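Side-chain contacts in D-glycero-alpha-D-manno-heptose 7-phosphate kinase (PDB 4N3O), which phosphorylates D-glycero-alpha-D-manno-heptose 7-phosphate at C-1 with ATP, a step in making the GDP-heptose used for capsule polysaccharide: residues Ile57-Ser60 with Ser65-Glu68; Phe174-Asn179 with Lys242-Leu247. All coordinates share one frame; numbering follows the deposited sequence.

Contact 1: residues Ile57-Ser60 with Ser65-Glu68; sequences IFDS and SYCE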
loop_
_atom_site.group_PDB
_atom_site.type_symbol
_atom_site.label_atom_id
_atom_site.label_comp_id
_atom_site.label_asym_id
_atom_site.label_seq_id
_atom_site.Cartn_x
_atom_site.Cartn_y
_atom_site.Cartn_z
ATOM N N ILE A 57 2.068 25.151 18.249
ATOM C CA ILE A 57 0.891 24.300 18.302
ATOM C C ILE A 57 1.249 22.853 17.983
ATOM O O ILE A 57 1.992 22.586 17.043
ATOM C CB ILE A 57 -0.156 24.810 17.291
ATOM C CG1 ILE A 57 -0.561 26.244 17.668
ATOM C CG2 ILE A 57 -1.372 23.886 17.231
ATOM C CD1 ILE A 57 -1.501 26.904 16.689
ATOM N N PHE A 58 0.745 21.936 18.794
ATOM C CA PHE A 58 0.936 20.517 18.587
ATOM C C PHE A 58 -0.470 19.967 18.405
ATOM O O PHE A 58 -1.295 20.100 19.318
ATOM C CB PHE A 58 1.596 19.848 19.795
ATOM C CG PHE A 58 2.991 20.332 20.092
ATOM C CD1 PHE A 58 3.964 20.350 19.102
ATOM C CD2 PHE A 58 3.365 20.646 21.385
ATOM C CE1 PHE A 58 5.257 20.746 19.386
ATOM C CE2 PHE A 58 4.659 21.047 21.676
ATOM C CZ PHE A 58 5.602 21.103 20.677
ATOM N N ASP A 59 -0.738 19.348 17.247
ATOM C CA ASP A 59 -2.074 18.860 16.899
ATOM C C ASP A 59 -2.086 17.388 16.477
ATOM O O ASP A 59 -1.613 17.031 15.408
ATOM C CB ASP A 59 -2.625 19.728 15.773
ATOM C CG ASP A 59 -4.012 19.302 15.317
ATOM O OD1 ASP A 59 -4.751 18.658 16.098
ATOM O OD2 ASP A 59 -4.368 19.639 14.169
ATOM N N SER A 60 -2.667 16.555 17.329
ATOM C CA SER A 60 -2.730 15.113 17.129
ATOM C C SER A 60 -4.177 14.630 17.313
ATOM O O SER A 60 -4.538 14.134 18.378
ATOM C CB SER A 60 -1.784 14.452 18.140
ATOM O OG SER A 60 -1.965 13.054 18.225
ATOM N N SER A 65 -5.853 15.176 21.014
ATOM C CA SER A 65 -4.989 16.062 21.786
ATOM C C SER A 65 -4.615 17.275 20.960
ATOM O O SER A 65 -4.283 17.155 19.781
ATOM C CB SER A 65 -3.718 15.329 22.181
ATOM O OG SER A 65 -4.011 14.039 22.684
ATOM N N TYR A 66 -4.654 18.439 21.594
ATOM C CA TYR A 66 -4.310 19.700 20.958
ATOM C C TYR A 66 -3.677 20.616 22.015
ATOM O O TYR A 66 -4.283 20.872 23.049
ATOM C CB TYR A 66 -5.558 20.354 20.362
ATOM C CG TYR A 66 -5.277 21.649 19.634
ATOM C CD1 TYR A 66 -5.272 22.866 20.308
ATOM C CD2 TYR A 66 -5.011 21.652 18.274
ATOM C CE1 TYR A 66 -5.015 24.046 19.634
ATOM C CE2 TYR A 66 -4.743 22.816 17.594
ATOM C CZ TYR A 66 -4.750 24.006 18.272
ATOM O OH TYR A 66 -4.482 25.160 17.577
ATOM N N CYS A 67 -2.452 21.078 21.749
ATOM C CA CYS A 67 -1.704 21.956 22.653
ATOM C C CYS A 67 -1.331 23.269 21.983
ATOM O O CYS A 67 -1.013 23.316 20.790
ATOM C CB CYS A 67 -0.360 21.339 23.052
ATOM S SG CYS A 67 -0.334 19.728 23.840
ATOM N N GLU A 68 -1.311 24.329 22.773
ATOM C CA GLU A 68 -0.888 25.617 22.281
ATOM C C GLU A 68 -0.062 26.270 23.382
ATOM O O GLU A 68 -0.466 26.254 24.531
ATOM C CB GLU A 68 -2.086 26.466 21.892
ATOM C CG GLU A 68 -1.694 27.794 21.263
ATOM C CD GLU A 68 -2.855 28.490 20.584
ATOM O OE1 GLU A 68 -2.755 29.712 20.354
ATOM O OE2 GLU A 68 -3.862 27.814 20.281
HETATM O O HOH W 1 -6.267 17.615 17.961
#
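The ring of Y66 leans diagonally across to the opposite strand and comes down on I57, whose CG2 methyl lies 3.5 Å from Y66 CZ, oblique to the ring. A chi1 of -178° swings the Y66 ring across the 57-60 strand, bringing the phenol to I57 rather than stopping it at D59, its direct partner in register. The CG2 branch of I57 does most of the touching, helped by CD1 near the phenol oxygen, while the CG1 branch runs beside E68, with I57 CG1 4.1 Å from E68 CG and the two side chains pointing the same way. D59 meets the other end of the tyrosine: its OD1 sits at the ring edge, 3.7 Å from Y66 CD2, with carboxylate and ring planes 67° apart. A water binds the same D59 OD1 at 2.6 Å and also donates to S65 O, bridging the strands, whereas D59 OD2 is taken by H105 on the neighbouring strand 102-108.

On the other face F58 and C67 stand side by side, CB to CB 4.1 Å, and C67 CB lies at the edge of the phenyl ring; F58 also touches L81 and L104. S60 and S65 share this face but turn their hydroxyls to the connecting turn, S60 OG bonding T63 OG1 and S65 OG bonding T63 O. Paired amides of F58 with C67 and of S60 with S65 join the backbones, C67 N reaching F58 O at 2.9 Å.

Two strands running antiparallel, joined by four residues and paired in continuous register, form a β-hairpin at the margin of the mixed sheet of this GHMP kinase; S60 at its turn end is, by similarity, an ATP-binding residue.

Contact 2: residues Phe174-Asn179 with Lys242-Leu247; sequences FMEFYN and KMKEAL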
loop_
_atom_site.group_PDB
_atom_site.type_symbol
_atom_site.label_atom_id
_atom_site.label_comp_id
_atom_site.label_asym_id
_atom_site.label_seq_id
_atom_site.Cartn_x
_atom_site.Cartn_y
_atom_site.Cartn_z
ATOM N N PHE A 174 17.934 -6.883 8.481
ATOM C CA PHE A 174 18.288 -8.011 9.303
ATOM C C PHE A 174 19.238 -7.461 10.339
ATOM O O PHE A 174 20.296 -6.948 9.990
ATOM C CB PHE A 174 18.976 -9.089 8.487
ATOM C CG PHE A 174 19.115 -10.383 9.220
ATOM C CD1 PHE A 174 20.150 -10.583 10.116
ATOM C CD2 PHE A 174 18.205 -11.404 9.015
ATOM C CE1 PHE A 174 20.281 -11.786 10.789
ATOM C CE2 PHE A 174 18.327 -12.600 9.686
ATOM C CZ PHE A 174 19.365 -12.789 10.576
HETATM N N MSE A 175 18.864 -7.565 11.604
HETATM C CA MSE A 175 19.680 -7.008 12.666
HETATM C C MSE A 175 20.219 -8.063 13.581
HETATM O O MSE A 175 19.480 -8.927 14.067
HETATM C CB MSE A 175 18.819 -5.991 13.383
HETATM C CG MSE A 175 18.092 -5.188 12.298
HETATM SE SE MSE A 175 17.348 -3.607 13.138
HETATM C CE MSE A 175 16.521 -2.649 11.653
ATOM N N GLU A 176 21.532 -7.999 13.801
ATOM C CA GLU A 176 22.235 -8.930 14.675
ATOM C C GLU A 176 22.701 -8.192 15.908
ATOM O O GLU A 176 23.180 -7.059 15.831
ATOM C CB GLU A 176 23.380 -9.603 13.924
ATOM C CG GLU A 176 22.854 -10.659 12.961
ATOM C CD GLU A 176 23.846 -11.061 11.896
ATOM O OE1 GLU A 176 24.167 -12.274 11.802
ATOM O OE2 GLU A 176 24.311 -10.157 11.161
ATOM N N PHE A 177 22.521 -8.835 17.052
ATOM C CA PHE A 177 22.872 -8.227 18.325
ATOM C C PHE A 177 24.092 -8.875 18.976
ATOM O O PHE A 177 24.210 -10.106 19.037
ATOM C CB PHE A 177 21.673 -8.284 19.266
ATOM C CG PHE A 177 20.434 -7.687 18.682
ATOM C CD1 PHE A 177 20.370 -6.325 18.411
ATOM C CD2 PHE A 177 19.327 -8.479 18.403
ATOM C CE1 PHE A 177 19.232 -5.762 17.864
ATOM C CE2 PHE A 177 18.183 -7.922 17.861
ATOM C CZ PHE A 177 18.136 -6.561 17.589
ATOM N N TYR A 178 25.003 -8.027 19.447
ATOM C CA TYR A 178 26.213 -8.484 20.103
ATOM C C TYR A 178 26.377 -7.853 21.488
ATOM O O TYR A 178 26.415 -6.626 21.638
ATOM C CB TYR A 178 27.436 -8.199 19.233
ATOM C CG TYR A 178 27.463 -9.010 17.965
ATOM C CD1 TYR A 178 28.041 -10.275 17.941
ATOM C CD2 TYR A 178 26.903 -8.520 16.786
ATOM C CE1 TYR A 178 28.065 -11.030 16.780
ATOM C CE2 TYR A 178 26.924 -9.266 15.615
ATOM C CZ TYR A 178 27.504 -10.520 15.620
ATOM O OH TYR A 178 27.530 -11.269 14.474
ATOM N N ASN A 179 26.442 -8.718 22.494
ATOM C CA ASN A 179 26.638 -8.325 23.885
ATOM C C ASN A 179 25.612 -7.279 24.345
ATOM O O ASN A 179 25.928 -6.388 25.133
ATOM C CB ASN A 179 28.080 -7.825 24.072
ATOM C CG ASN A 179 28.579 -7.944 25.509
ATOM O OD1 ASN A 179 29.691 -7.514 25.813
ATOM N ND2 ASN A 179 27.780 -8.544 26.392
ATOM N N LYS A 242 20.830 -19.055 8.117
ATOM C CA LYS A 242 20.055 -19.832 7.176
ATOM C C LYS A 242 19.017 -18.933 6.515
ATOM O O LYS A 242 18.758 -19.067 5.324
ATOM C CB LYS A 242 19.397 -21.020 7.875
ATOM C CG LYS A 242 18.891 -22.089 6.921
ATOM C CD LYS A 242 18.230 -23.259 7.648
ATOM C CE LYS A 242 19.207 -23.992 8.562
ATOM N NZ LYS A 242 18.597 -25.203 9.181
HETATM N N MSE A 243 18.447 -18.007 7.292
HETATM C CA MSE A 243 17.454 -17.062 6.780
HETATM C C MSE A 243 18.095 -16.015 5.895
HETATM O O MSE A 243 17.479 -15.573 4.954
HETATM C CB MSE A 243 16.679 -16.383 7.898
HETATM C CG MSE A 243 15.325 -15.836 7.428
HETATM SE SE MSE A 243 14.364 -15.183 9.033
HETATM C CE MSE A 243 14.023 -16.893 9.949
ATOM N N LYS A 244 19.320 -15.592 6.184
ATOM C CA LYS A 244 19.990 -14.640 5.292
ATOM C C LYS A 244 20.234 -15.302 3.947
ATOM O O LYS A 244 19.937 -14.737 2.902
ATOM C CB LYS A 244 21.360 -14.200 5.807
ATOM C CG LYS A 244 21.393 -13.348 7.050
ATOM C CD LYS A 244 22.803 -12.782 7.220
ATOM C CE LYS A 244 23.089 -12.300 8.635
ATOM N NZ LYS A 244 23.140 -13.432 9.613
ATOM N N GLU A 245 20.793 -16.508 3.992
ATOM C CA GLU A 245 21.125 -17.244 2.788
ATOM C C GLU A 245 19.874 -17.446 1.942
ATOM O O GLU A 245 19.912 -17.230 0.739
ATOM C CB GLU A 245 21.776 -18.578 3.149
ATOM C CG GLU A 245 22.530 -19.237 2.004
ATOM C CD GLU A 245 23.200 -20.553 2.412
ATOM O OE1 GLU A 245 22.653 -21.275 3.281
ATOM O OE2 GLU A 245 24.265 -20.879 1.842
ATOM N N ALA A 246 18.760 -17.817 2.575
ATOM C CA ALA A 246 17.499 -18.035 1.852
ATOM C C ALA A 246 17.001 -16.729 1.201
ATOM O O ALA A 246 16.442 -16.739 0.101
ATOM C CB ALA A 246 16.437 -18.613 2.781
ATOM N N LEU A 247 17.198 -15.618 1.894
ATOM C CA LEU A 247 16.801 -14.312 1.380
ATOM C C LEU A 247 17.680 -13.957 0.198
ATOM O O LEU A 247 17.189 -13.624 -0.870
ATOM C CB LEU A 247 16.881 -13.248 2.476
ATOM C CG LEU A 247 15.675 -13.184 3.421
ATOM C CD1 LEU A 247 15.945 -12.235 4.572
ATOM C CD2 LEU A 247 14.438 -12.721 2.668
#
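F174 offers one face of its ring to K244: the lysine CG sits 4.0 Å from the centroid of the F174 ring, only 5° off the ring normal, a CH-pi contact over the centre. The phenyl gets there through a chi1 of -168°, which carries the ring out from the strand toward helix 236-248. K244 crosses it at about a right angle, and its chain stays in contact beyond CG, with CE 3.7 Å from F174 CD1 and NZ 3.5 Å from F174 CE1. A looser touch comes from M243, a selenomethionine, whose CB is 4.5 Å from F174 CE2, while the rest of the M243 side chain packs on L255, I258 and L259 of helix 252-262. F174 also meets the ring of Y34, the two planes almost parallel.

This is a strand-to-helix packing across the two halves of the GHMP kinase fold: strand 172-178 belongs to the large mixed sheet, while residues 243-247 fall within the C-terminal family region. The segments run nearly antiparallel, with axes 10.9 Å apart at their closest, a gap bridged by long side chains.

Two residues after F174, E176 returns to the helix-facing side, its CG lying in plane at the edge of the phenyl ring. Its extended chain comes from the direction opposite to K244, and the two ends meet in a salt bridge, K244 NZ to E176 OE1 2.7 Å. A bend at chi4 turns the ammonium to the carboxylate, which it approaches from above, 62° out of the plane. E176 OE2 is farther from the charge, 3.8 Å from K244 NZ, but the lysine CE lies 3.5 Å from that same OE2.

Both contacts reach the same mixed sheet, contact 2 through strand 172-178 alone, yet they sit at distant parts of it, on opposite sides of the chain's centre, their own centres 41 Å apart and their nearest atoms about 25 Å apart. They lie in series along the chain, the 57-60/65-68 hairpin closing before strand 172-178 begins. Each can be placed against the active site, whose assignment rests on similarity. In contact 1, S60 is an inferred ATP ligand, its side chain about 12 Å from that of S119, an inferred magnesium ligand. In contact 2, M243 is about 9 Å, side chain to side chain, from G20 of the inferred substrate site, consistent with contact 1 lying nearer the ATP site and contact 2 nearer the substrate site.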